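Local coordinates for protein acetyl-CoA acetyltransferase (Mycobacterium smegmatis, PDB 4EGV) that is a monomeric thiolase-like protein of the thiolase superfamily that probably has acyltransferase activity, at residues A[296-308]-A[428-440]. Numbering follows the deposited sequence.
Sequences LRGHADMKEPKLL and VADNSAQLQAEHD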
ATOM      1  N   LEU A 296     -15.184  -2.944  12.091  1.00 36.68           N
ATOM      2  CA  LEU A 296     -14.420  -3.474  11.005  1.00 37.31           C
ATOM      3  C   LEU A 296     -15.232  -4.645  10.418  1.00 37.63           C
ATOM      4  O   LEU A 296     -15.139  -5.776  10.847  1.00 37.15           O
ATOM      5  CB  LEU A 296     -13.026  -3.867  11.494  1.00 37.02           C
ATOM      6  CG  LEU A 296     -12.082  -4.531  10.496  1.00 37.36           C
ATOM      7  CD1 LEU A 296     -11.955  -3.774   9.204  1.00 36.89           C
ATOM      8  CD2 LEU A 296     -10.738  -4.725  11.153  1.00 37.06           C
ATOM      9  N   ARG A 297     -16.051  -4.334   9.439  1.00 38.36           N
ATOM     10  CA  ARG A 297     -16.988  -5.284   8.911  1.00 40.00           C
ATOM     11  C   ARG A 297     -16.360  -6.314   8.002  1.00 39.92           C
ATOM     12  O   ARG A 297     -16.660  -7.476   8.115  1.00 39.54           O
ATOM     13  CB  ARG A 297     -18.165  -4.587   8.240  1.00 40.42           C
ATOM     14  CG  ARG A 297     -19.097  -3.902   9.228  1.00 43.13           C
ATOM     15  CD  ARG A 297     -19.997  -4.901   9.984  1.00 48.48           C
ATOM     16  NE  ARG A 297     -20.900  -5.666   9.116  1.00 50.70           N
ATOM     17  CZ  ARG A 297     -22.106  -5.258   8.715  1.00 51.22           C
ATOM     18  NH1 ARG A 297     -22.605  -4.095   9.087  1.00 51.94           N
ATOM     19  NH2 ARG A 297     -22.830  -6.019   7.920  1.00 50.90           N
ATOM     20  N   GLY A 298     -15.464  -5.897   7.129  1.00 40.43           N
ATOM     21  CA  GLY A 298     -14.754  -6.850   6.303  1.00 40.51           C
ATOM     22  C   GLY A 298     -13.265  -6.729   6.385  1.00 40.48           C
ATOM     23  O   GLY A 298     -12.723  -5.692   6.720  1.00 40.41           O
ATOM     24  N   HIS A 299     -12.598  -7.820   6.069  1.00 40.48           N
ATOM     25  CA  HIS A 299     -11.158  -7.843   6.131  1.00 40.74           C
ATOM     26  C   HIS A 299     -10.633  -9.019   5.358  1.00 40.88           C
ATOM     27  O   HIS A 299     -11.334  -9.990   5.225  1.00 41.17           O
ATOM     28  CB  HIS A 299     -10.706  -7.916   7.580  1.00 40.47           C
ATOM     29  CG  HIS A 299     -11.629  -8.702   8.462  1.00 39.43           C
ATOM     30  ND1 HIS A 299     -11.458 -10.044   8.720  1.00 37.32           N
ATOM     31  CD2 HIS A 299     -12.731  -8.327   9.152  1.00 37.90           C
ATOM     32  CE1 HIS A 299     -12.417 -10.457   9.526  1.00 37.80           C
ATOM     33  NE2 HIS A 299     -13.210  -9.439   9.790  1.00 37.67           N
ATOM     34  N   ALA A 300      -9.423  -8.895   4.815  1.00 41.13           N
ATOM     35  CA  ALA A 300      -8.643 -10.012   4.287  1.00 41.54           C
ATOM     36  C   ALA A 300      -7.169  -9.614   4.197  1.00 42.01           C
ATOM     37  O   ALA A 300      -6.858  -8.449   4.092  1.00 41.49           O
ATOM     38  CB  ALA A 300      -9.176 -10.483   2.960  1.00 40.67           C
ATOM     39  N   ASP A 301      -6.277 -10.591   4.298  1.00 43.05           N
ATOM     40  CA  ASP A 301      -4.848 -10.392   4.121  1.00 44.50           C
ATOM     41  C   ASP A 301      -4.294 -11.406   3.091  1.00 44.62           C
ATOM     42  O   ASP A 301      -4.357 -12.609   3.295  1.00 44.54           O
ATOM     43  CB  ASP A 301      -4.072 -10.495   5.460  1.00 44.88           C
ATOM     44  CG  ASP A 301      -4.695  -9.661   6.612  1.00 47.71           C
ATOM     45  OD1 ASP A 301      -4.790  -8.409   6.521  1.00 48.34           O
ATOM     46  OD2 ASP A 301      -5.067 -10.260   7.646  1.00 49.63           O
HETATM   47  N   MSE A 302      -3.748 -10.906   1.993  1.00 44.95           N
HETATM   48  CA  MSE A 302      -3.176 -11.767   0.984  1.00 45.65           C
HETATM   49  C   MSE A 302      -1.712 -11.502   0.712  1.00 45.67           C
HETATM   50  O   MSE A 302      -1.190 -10.477   1.085  1.00 45.46           O
HETATM   51  CB  MSE A 302      -3.991 -11.686  -0.299  1.00 45.93           C
HETATM   52  CG  MSE A 302      -5.400 -12.296  -0.183  1.00 47.16           C
HETATM   53 SE   MSE A 302      -5.465 -14.227   0.176  1.00 48.76          SE
HETATM   54  CE  MSE A 302      -4.467 -14.912  -1.376  1.00 48.94           C
ATOM     55  N   LYS A 303      -1.048 -12.455   0.069  1.00 46.35           N
ATOM     56  CA  LYS A 303       0.381 -12.372  -0.218  1.00 46.82           C
ATOM     57  C   LYS A 303       0.724 -12.998  -1.565  1.00 46.49           C
ATOM     58  O   LYS A 303       0.230 -14.063  -1.870  1.00 46.09           O
ATOM     59  CB  LYS A 303       1.163 -13.067   0.891  1.00 47.14           C
ATOM     60  CG  LYS A 303       2.662 -13.201   0.624  1.00 50.86           C
ATOM     61  CD  LYS A 303       3.345 -14.083   1.662  1.00 55.38           C
ATOM     62  CE  LYS A 303       3.149 -13.433   3.049  1.00 57.86           C
ATOM     63  NZ  LYS A 303       3.067 -14.364   4.211  1.00 58.11           N
ATOM     64  N   GLU A 304       1.563 -12.331  -2.364  1.00 47.20           N
ATOM     65  CA  GLU A 304       2.125 -12.889  -3.610  1.00 47.65           C
ATOM     66  C   GLU A 304       3.429 -13.675  -3.411  1.00 48.32           C
ATOM     67  O   GLU A 304       4.077 -13.549  -2.379  1.00 47.71           O
ATOM     68  CB  GLU A 304       2.350 -11.790  -4.622  1.00 47.32           C
ATOM     69  CG  GLU A 304       1.094 -11.060  -5.039  1.00 48.84           C
ATOM     70  CD  GLU A 304       0.278 -11.771  -6.154  1.00 51.76           C
ATOM     71  OE1 GLU A 304       0.698 -12.822  -6.707  1.00 53.20           O
ATOM     72  OE2 GLU A 304      -0.811 -11.265  -6.497  1.00 52.30           O
ATOM     73  N   PRO A 305       3.791 -14.530  -4.389  1.00 49.53           N
ATOM     74  CA  PRO A 305       5.127 -15.149  -4.406  1.00 50.40           C
ATOM     75  C   PRO A 305       6.144 -14.168  -4.971  1.00 51.32           C
ATOM     76  O   PRO A 305       5.737 -13.139  -5.481  1.00 51.19           O
ATOM     77  CB  PRO A 305       4.937 -16.359  -5.321  1.00 50.19           C
ATOM     78  CG  PRO A 305       3.746 -16.028  -6.178  1.00 49.61           C
ATOM     79  CD  PRO A 305       2.871 -15.163  -5.358  1.00 49.50           C
ATOM     80  N   LYS A 306       7.442 -14.458  -4.883  1.00 52.93           N
ATOM     81  CA  LYS A 306       8.459 -13.507  -5.366  1.00 54.37           C
ATOM     82  C   LYS A 306       8.191 -13.116  -6.774  1.00 54.22           C
ATOM     83  O   LYS A 306       7.640 -13.869  -7.540  1.00 54.11           O
ATOM     84  CB  LYS A 306       9.909 -14.000  -5.274  1.00 54.96           C
ATOM     85  CG  LYS A 306      10.106 -15.449  -4.967  1.00 59.06           C
ATOM     86  CD  LYS A 306      11.546 -15.713  -4.525  1.00 64.41           C
ATOM     87  CE  LYS A 306      11.542 -16.384  -3.147  1.00 66.62           C
ATOM     88  NZ  LYS A 306      12.692 -15.946  -2.319  1.00 66.40           N
ATOM     89  N   LEU A 307       8.657 -11.930  -7.097  1.00 54.55           N
ATOM     90  CA  LEU A 307       8.404 -11.296  -8.347  1.00 54.58           C
ATOM     91  C   LEU A 307       8.650 -12.178  -9.546  1.00 54.78           C
ATOM     92  O   LEU A 307       7.861 -12.262 -10.362  1.00 55.31           O
ATOM     93  CB  LEU A 307       9.144  -9.972  -8.433  1.00 54.36           C
ATOM     94  CG  LEU A 307       9.013  -9.220  -9.732  1.00 53.92           C
ATOM     95  CD1 LEU A 307       7.599  -8.953 -10.008  1.00 53.98           C
ATOM     96  CD2 LEU A 307       9.785  -7.952  -9.639  1.00 54.19           C
ATOM     97  N   LEU A 308       9.701 -12.890  -9.695  1.00 54.52           N
ATOM     98  CA  LEU A 308       9.822 -13.618 -10.956  1.00 54.27           C
ATOM     99  C   LEU A 308       9.034 -14.947 -11.113  1.00 53.99           C
ATOM    100  O   LEU A 308       9.109 -15.600 -12.149  1.00 53.78           O
ATOM    101  CB  LEU A 308      11.279 -13.899 -11.110  1.00 54.40           C
ATOM    102  CG  LEU A 308      12.264 -12.963 -11.795  1.00 54.57           C
ATOM    103  CD1 LEU A 308      11.744 -11.915 -12.733  1.00 54.14           C
ATOM    104  CD2 LEU A 308      13.489 -12.618 -10.974  1.00 54.79           C
ATOM    105  N   VAL A 428     -16.979 -11.511  11.934  1.00 53.67           N
ATOM    106  CA  VAL A 428     -16.976 -12.661  11.056  1.00 53.72           C
ATOM    107  C   VAL A 428     -15.513 -13.031  10.738  1.00 53.77           C
ATOM    108  O   VAL A 428     -14.781 -12.220  10.173  1.00 53.56           O
ATOM    109  CB  VAL A 428     -17.740 -12.347   9.726  1.00 53.94           C
ATOM    110  CG1 VAL A 428     -17.753 -13.567   8.769  1.00 53.51           C
ATOM    111  CG2 VAL A 428     -19.148 -11.822   9.988  1.00 53.55           C
ATOM    112  N   ALA A 429     -15.085 -14.242  11.101  1.00 53.81           N
ATOM    113  CA  ALA A 429     -13.750 -14.734  10.722  1.00 53.80           C
ATOM    114  C   ALA A 429     -13.610 -14.827   9.185  1.00 53.76           C
ATOM    115  O   ALA A 429     -14.494 -15.328   8.503  1.00 53.52           O
ATOM    116  CB  ALA A 429     -13.419 -16.087  11.410  1.00 53.32           C
ATOM    117  N   ASP A 430     -12.500 -14.323   8.652  1.00 53.74           N
ATOM    118  CA  ASP A 430     -12.212 -14.422   7.224  1.00 53.63           C
ATOM    119  C   ASP A 430     -11.464 -15.716   6.803  1.00 53.31           C
ATOM    120  O   ASP A 430     -10.822 -16.401   7.592  1.00 51.99           O
ATOM    121  CB  ASP A 430     -11.551 -13.123   6.663  1.00 53.94           C
ATOM    122  CG  ASP A 430     -10.073 -12.949   7.069  1.00 55.24           C
ATOM    123  OD1 ASP A 430      -9.249 -13.813   6.725  1.00 55.97           O
ATOM    124  OD2 ASP A 430      -9.732 -11.921   7.701  1.00 55.77           O
ATOM    125  N   ASN A 431     -11.561 -15.986   5.510  1.00 53.69           N
ATOM    126  CA  ASN A 431     -11.052 -17.165   4.864  1.00 54.03           C
ATOM    127  C   ASN A 431      -9.684 -17.003   4.182  1.00 53.54           C
ATOM    128  O   ASN A 431      -9.383 -17.688   3.218  1.00 53.66           O
ATOM    129  CB  ASN A 431     -12.084 -17.624   3.844  1.00 54.53           C
ATOM    130  CG  ASN A 431     -12.080 -19.101   3.661  1.00 55.82           C
ATOM    131  OD1 ASN A 431     -12.004 -19.854   4.629  1.00 56.19           O
ATOM    132  ND2 ASN A 431     -12.134 -19.537   2.411  1.00 55.88           N
ATOM    133  N   SER A 432      -8.843 -16.123   4.704  1.00 53.15           N
ATOM    134  CA  SER A 432      -7.577 -15.805   4.076  1.00 52.54           C
ATOM    135  C   SER A 432      -6.639 -16.981   4.020  1.00 52.39           C
ATOM    136  O   SER A 432      -5.979 -17.184   3.028  1.00 51.91           O
ATOM    137  CB  SER A 432      -6.893 -14.658   4.805  1.00 52.63           C
ATOM    138  OG  SER A 432      -7.566 -13.465   4.526  1.00 50.96           O
ATOM    139  N   ALA A 433      -6.574 -17.740   5.102  1.00 52.79           N
ATOM    140  CA  ALA A 433      -5.649 -18.866   5.215  1.00 53.07           C
ATOM    141  C   ALA A 433      -5.846 -19.917   4.102  1.00 53.16           C
ATOM    142  O   ALA A 433      -4.898 -20.344   3.458  1.00 52.49           O
ATOM    143  CB  ALA A 433      -5.764 -19.481   6.601  1.00 52.94           C
ATOM    144  N   GLN A 434      -7.093 -20.297   3.876  1.00 53.87           N
ATOM    145  CA  GLN A 434      -7.474 -21.232   2.822  1.00 54.86           C
ATOM    146  C   GLN A 434      -7.368 -20.610   1.405  1.00 54.35           C
ATOM    147  O   GLN A 434      -6.982 -21.285   0.468  1.00 54.51           O
ATOM    148  CB  GLN A 434      -8.881 -21.831   3.125  1.00 55.65           C
ATOM    149  CG  GLN A 434      -9.502 -22.797   2.071  1.00 58.84           C
ATOM    150  CD  GLN A 434      -8.707 -24.113   1.825  1.00 62.01           C
ATOM    151  OE1 GLN A 434      -8.116 -24.680   2.739  1.00 61.68           O
ATOM    152  NE2 GLN A 434      -8.710 -24.588   0.575  1.00 61.60           N
ATOM    153  N   LEU A 435      -7.701 -19.330   1.252  1.00 53.97           N
ATOM    154  CA  LEU A 435      -7.453 -18.594  -0.004  1.00 53.39           C
ATOM    155  C   LEU A 435      -5.967 -18.395  -0.359  1.00 53.07           C
ATOM    156  O   LEU A 435      -5.625 -18.365  -1.531  1.00 52.36           O
ATOM    157  CB  LEU A 435      -8.153 -17.238   0.013  1.00 53.21           C
ATOM    158  CG  LEU A 435      -9.656 -17.304  -0.196  1.00 53.49           C
ATOM    159  CD1 LEU A 435     -10.414 -16.034   0.111  1.00 54.01           C
ATOM    160  CD2 LEU A 435     -10.144 -18.002  -1.444  1.00 53.42           C
ATOM    161  N   GLN A 436      -5.115 -18.223   0.652  1.00 53.13           N
ATOM    162  CA  GLN A 436      -3.677 -18.168   0.495  1.00 53.54           C
ATOM    163  C   GLN A 436      -3.100 -19.527   0.040  1.00 54.59           C
ATOM    164  O   GLN A 436      -2.254 -19.576  -0.836  1.00 54.31           O
ATOM    165  CB  GLN A 436      -3.031 -17.719   1.817  1.00 53.14           C
ATOM    166  CG  GLN A 436      -1.563 -17.320   1.727  1.00 51.68           C
ATOM    167  CD  GLN A 436      -1.341 -16.142   0.782  1.00 50.17           C
ATOM    168  OE1 GLN A 436      -0.816 -16.306  -0.317  1.00 47.42           O
ATOM    169  NE2 GLN A 436      -1.780 -14.946   1.199  1.00 48.36           N
ATOM    170  N   ALA A 437      -3.552 -20.623   0.645  1.00 55.98           N
ATOM    171  CA  ALA A 437      -3.040 -21.945   0.299  1.00 57.27           C
ATOM    172  C   ALA A 437      -3.445 -22.354  -1.121  1.00 58.15           C
ATOM    173  O   ALA A 437      -2.708 -23.085  -1.801  1.00 58.21           O
ATOM    174  CB  ALA A 437      -3.455 -22.987   1.326  1.00 56.95           C
ATOM    175  N   GLU A 438      -4.598 -21.866  -1.575  1.00 59.31           N
ATOM    176  CA  GLU A 438      -5.018 -22.063  -2.968  1.00 60.87           C
ATOM    177  C   GLU A 438      -4.121 -21.334  -3.942  1.00 60.99           C
ATOM    178  O   GLU A 438      -3.718 -21.899  -4.939  1.00 61.34           O
ATOM    179  CB  GLU A 438      -6.461 -21.637  -3.192  1.00 61.20           C
ATOM    180  CG  GLU A 438      -7.431 -22.799  -3.342  1.00 64.20           C
ATOM    181  CD  GLU A 438      -8.855 -22.443  -2.914  1.00 67.45           C
ATOM    182  OE1 GLU A 438      -9.422 -21.449  -3.431  1.00 67.14           O
ATOM    183  OE2 GLU A 438      -9.404 -23.159  -2.046  1.00 67.89           O
ATOM    184  N   HIS A 439      -3.807 -20.081  -3.646  1.00 61.34           N
ATOM    185  CA  HIS A 439      -2.921 -19.282  -4.481  1.00 61.35           C
ATOM    186  C   HIS A 439      -1.479 -19.784  -4.424  1.00 61.38           C
ATOM    187  O   HIS A 439      -0.753 -19.648  -5.390  1.00 61.01           O
ATOM    188  CB  HIS A 439      -3.005 -17.800  -4.094  1.00 61.35           C
ATOM    189  CG  HIS A 439      -2.353 -16.884  -5.082  1.00 61.85           C
ATOM    190  ND1 HIS A 439      -1.130 -16.295  -4.852  1.00 61.46           N
ATOM    191  CD2 HIS A 439      -2.742 -16.473  -6.314  1.00 62.85           C
ATOM    192  CE1 HIS A 439      -0.788 -15.569  -5.898  1.00 61.61           C
ATOM    193  NE2 HIS A 439      -1.752 -15.652  -6.795  1.00 62.29           N
ATOM    194  N   ASP A 440      -1.073 -20.361  -3.293  1.00 61.93           N
ATOM    195  CA  ASP A 440       0.268 -20.925  -3.131  1.00 62.62           C
ATOM    196  C   ASP A 440       0.422 -22.195  -3.944  1.00 63.13           C
ATOM    197  O   ASP A 440       1.542 -22.580  -4.277  1.00 62.69           O
ATOM    198  CB  ASP A 440       0.584 -21.233  -1.656  1.00 62.75           C
ATOM    199  CG  ASP A 440       0.967 -19.989  -0.850  1.00 62.84           C
ATOM    200  OD1 ASP A 440       1.271 -18.958  -1.473  1.00 61.31           O
ATOM    201  OD2 ASP A 440       0.962 -20.043   0.401  1.00 62.74           O
TER
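His299 reaches from strand 294-303 to Asp430, just ahead of helix 432-440. Its CG sits between its own backbone N and carbonyl carbon (chi1 34°); together with the ring's turn about chi2, this brings ND1 to the carboxylate. Asp430 CB lies 3.5 Å from His299 O. Asp430 CG lies beside the same carbonyl and the imidazole. Asp430 OD2 accepts from His299 ND1 at 2.7 Å through its anti lone pair. The bond is nearly straight and lies in the ring plane, while the carboxylate plane is turned 61° from it. Asp430 OD1 is gripped twice by Ser432. The backbone N of Ser432 donates to the anti lone pair of OD1, and Ser432 OG, 2.8 Å from Asp430 OD1, donates from above the carboxylate plane. Ser432 OG also accepts from the backbone N of Asp301 at 3.2 Å, tying the first turn of the helix to the strand.

Farther along, Met302, a selenomethionine, bends at chi2 and chi3. Met302 SE lies 4.0 Å from Leu435 CB. The amide of Gln436 lies beside the backbone of Lys303. At the far end, the His439 ring meets Pro305 CD and Glu304 OE1 at its edge; Glu304 OE2 bonds to Ser316 and Ala318. The bond from Ser432 N to Asp430 OD1 closes an Asx turn at the start of helix 432-440. The helix axis runs 26° from that of residues 296-303, part of a strand within the mixed central sheet of the thiolase fold.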